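Local coordinates for protein proteolytically activated form of PPO4 Tyrosinase (Agaricus bisporus var. bisporus H97, PDB 4OUA) that catalyses the copper-dependent o-hydroxylation of monophenols and the oxidation of the resulting o-diphenols to o-quinones, the first step of melanin synthesis, at residues 9-15 against 348-352. Residues are numbered along the deposited sequence; the frame is centred on the assembly and turned at random.
Sequences TGGVKNR and NYSYP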
loop_
_atom_site.group_PDB
_atom_site.type_symbol
_atom_site.label_atom_id
_atom_site.label_comp_id
_atom_site.label_asym_id
_atom_site.label_seq_id
_atom_site.Cartn_x
_atom_site.Cartn_y
_atom_site.Cartn_z
ATOM N N THR A 9 3.283 16.283 3.992
ATOM C CA THR A 9 3.073 17.683 4.333
ATOM C C THR A 9 2.364 18.418 3.202
ATOM O O THR A 9 2.258 17.904 2.089
ATOM C CB THR A 9 4.403 18.394 4.640
ATOM O OG1 THR A 9 4.139 19.694 5.179
ATOM C CG2 THR A 9 5.239 18.531 3.377
ATOM N N GLY A 10 1.879 19.621 3.492
ATOM C CA GLY A 10 1.239 20.447 2.485
ATOM C C GLY A 10 -0.275 20.379 2.510
ATOM O O GLY A 10 -0.925 20.536 1.477
ATOM N N GLY A 11 -0.839 20.147 3.692
ATOM C CA GLY A 11 -2.280 20.078 3.848
ATOM C C GLY A 11 -2.855 18.747 3.402
ATOM O O GLY A 11 -2.114 17.806 3.118
ATOM N N VAL A 12 -4.180 18.668 3.339
ATOM C CA VAL A 12 -4.849 17.435 2.939
ATOM C C VAL A 12 -5.039 17.362 1.427
ATOM O O VAL A 12 -5.891 18.051 0.864
ATOM C CB VAL A 12 -6.220 17.285 3.624
ATOM C CG1 VAL A 12 -6.964 16.085 3.062
ATOM C CG2 VAL A 12 -6.049 17.154 5.128
ATOM N N LYS A 13 -4.240 16.522 0.778
ATOM C CA LYS A 13 -4.346 16.319 -0.663
ATOM C C LYS A 13 -4.858 14.917 -0.981
ATOM O O LYS A 13 -4.806 14.020 -0.140
ATOM C CB LYS A 13 -2.997 16.555 -1.342
ATOM C CG LYS A 13 -2.532 18.000 -1.305
ATOM C CD LYS A 13 -3.574 18.926 -1.909
ATOM C CE LYS A 13 -3.084 20.365 -1.935
ATOM N NZ LYS A 13 -2.680 20.838 -0.581
ATOM N N ASN A 14 -5.350 14.734 -2.201
ATOM C CA ASN A 14 -5.925 13.459 -2.603
ATOM C C ASN A 14 -4.911 12.485 -3.185
ATOM O O ASN A 14 -3.990 12.876 -3.902
ATOM C CB ASN A 14 -7.045 13.679 -3.623
ATOM C CG ASN A 14 -8.323 14.176 -2.986
ATOM O OD1 ASN A 14 -8.540 13.999 -1.787
ATOM N ND2 ASN A 14 -9.181 14.795 -3.787
ATOM N N ARG A 15 -5.091 11.210 -2.861
ATOM C CA ARG A 15 -4.378 10.144 -3.539
ATOM C C ARG A 15 -5.121 9.837 -4.832
ATOM O O ARG A 15 -6.253 9.359 -4.805
ATOM C CB ARG A 15 -4.278 8.903 -2.654
ATOM C CG ARG A 15 -3.533 9.141 -1.352
ATOM C CD ARG A 15 -3.535 7.901 -0.474
ATOM N NE ARG A 15 -2.715 8.082 0.718
ATOM C CZ ARG A 15 -2.615 7.189 1.696
ATOM N NH1 ARG A 15 -3.292 6.051 1.627
ATOM N NH2 ARG A 15 -1.844 7.436 2.746
ATOM N N ASN A 348 -2.879 13.922 6.490
ATOM C CA ASN A 348 -2.828 14.832 5.352
ATOM C C ASN A 348 -3.132 14.183 4.006
ATOM O O ASN A 348 -2.492 14.497 3.002
ATOM C CB ASN A 348 -1.456 15.507 5.287
ATOM C CG ASN A 348 -1.459 16.888 5.910
ATOM O OD1 ASN A 348 -2.441 17.300 6.527
ATOM N ND2 ASN A 348 -0.359 17.615 5.747
ATOM N N TYR A 349 -4.111 13.286 3.977
ATOM C CA TYR A 349 -4.517 12.685 2.714
ATOM C C TYR A 349 -6.011 12.388 2.674
ATOM O O TYR A 349 -6.704 12.474 3.687
ATOM C CB TYR A 349 -3.716 11.406 2.445
ATOM C CG TYR A 349 -4.171 10.190 3.222
ATOM C CD1 TYR A 349 -5.082 9.296 2.675
ATOM C CD2 TYR A 349 -3.676 9.925 4.491
ATOM C CE1 TYR A 349 -5.498 8.179 3.374
ATOM C CE2 TYR A 349 -4.085 8.810 5.199
ATOM C CZ TYR A 349 -4.995 7.941 4.635
ATOM O OH TYR A 349 -5.405 6.829 5.334
ATOM N N SER A 350 -6.493 12.045 1.486
ATOM C CA SER A 350 -7.895 11.714 1.275
ATOM C C SER A 350 -8.076 11.153 -0.129
ATOM O O SER A 350 -7.107 11.010 -0.874
ATOM C CB SER A 350 -8.784 12.941 1.482
ATOM O OG SER A 350 -10.145 12.630 1.238
ATOM N N TYR A 351 -9.315 10.840 -0.493
ATOM C CA TYR A 351 -9.587 10.264 -1.804
ATOM C C TYR A 351 -10.596 11.102 -2.575
ATOM O O TYR A 351 -11.501 11.692 -1.985
ATOM C CB TYR A 351 -10.076 8.822 -1.660
ATOM C CG TYR A 351 -9.081 7.936 -0.949
ATOM C CD1 TYR A 351 -8.064 7.301 -1.648
ATOM C CD2 TYR A 351 -9.146 7.748 0.425
ATOM C CE1 TYR A 351 -7.144 6.499 -1.001
ATOM C CE2 TYR A 351 -8.231 6.946 1.082
ATOM C CZ TYR A 351 -7.232 6.324 0.363
ATOM O OH TYR A 351 -6.318 5.524 1.010
ATOM N N PRO A 352 -10.436 11.157 -3.904
ATOM C CA PRO A 352 -11.262 11.977 -4.796
ATOM C C PRO A 352 -12.725 11.536 -4.834
ATOM O O PRO A 352 -13.562 12.251 -5.388
ATOM C CB PRO A 352 -10.599 11.785 -6.164
ATOM C CG PRO A 352 -9.871 10.495 -6.058
ATOM C CD PRO A 352 -9.406 10.406 -4.640
#
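The guanidinium of R15 lies flat over one face of the Y349 ring, its CZ 3.5 Å from the ring centroid and the two planes only 7° apart, a cation-pi stack in which NH2 sits above the middle of the ring. The arginine reaches it because its chain runs extended from CG to NE (chi2 177°, chi3 175°). Tyrosine suits the place, its face taking the cation while its hydroxyl reaches D286. Y351 meets the same group differently: its ring plane is turned almost perpendicular to the guanidinium, and NH1 makes a weak hydrogen bond to OH, with CE1 resting 3.9 Å from R15 CD. Outside partners fix these polar ends, E98 of helix 86-109 by a salt bridge to R15 NH2, and D286 of helix 277-295 by hydrogen bonds with both tyrosine hydroxyls. Both helices also carry copper-binding histidines of the tyrosinase central domain, H90 and H282; the side chain of R15 lies about 8 Å from that of H282 and about 13 Å from a copper ion. A phenylalanine in place of Y349 would probably keep the stack but leave D286 without one of its two hydroxyl partners. The backbones pair as a two-stranded parallel sheet joining strand 13-14 to 349-350, which precedes helix 362-377. Its firm bond is R15 N to S350 O at 2.8 Å; K13 N to N348 O and S350 N to K13 O are weak. On the face away from Y349, small S350 lets the N14 amide lie close, OD1 3.4 Å from S350 CB, and ND2 passes P352 to hydrogen-bond D355. At the other end, the N348 side chain lies beside the G11 carbonyl without hydrogen-bonding it, where G10 and G11 take positive phi angles that glycine adopts easily.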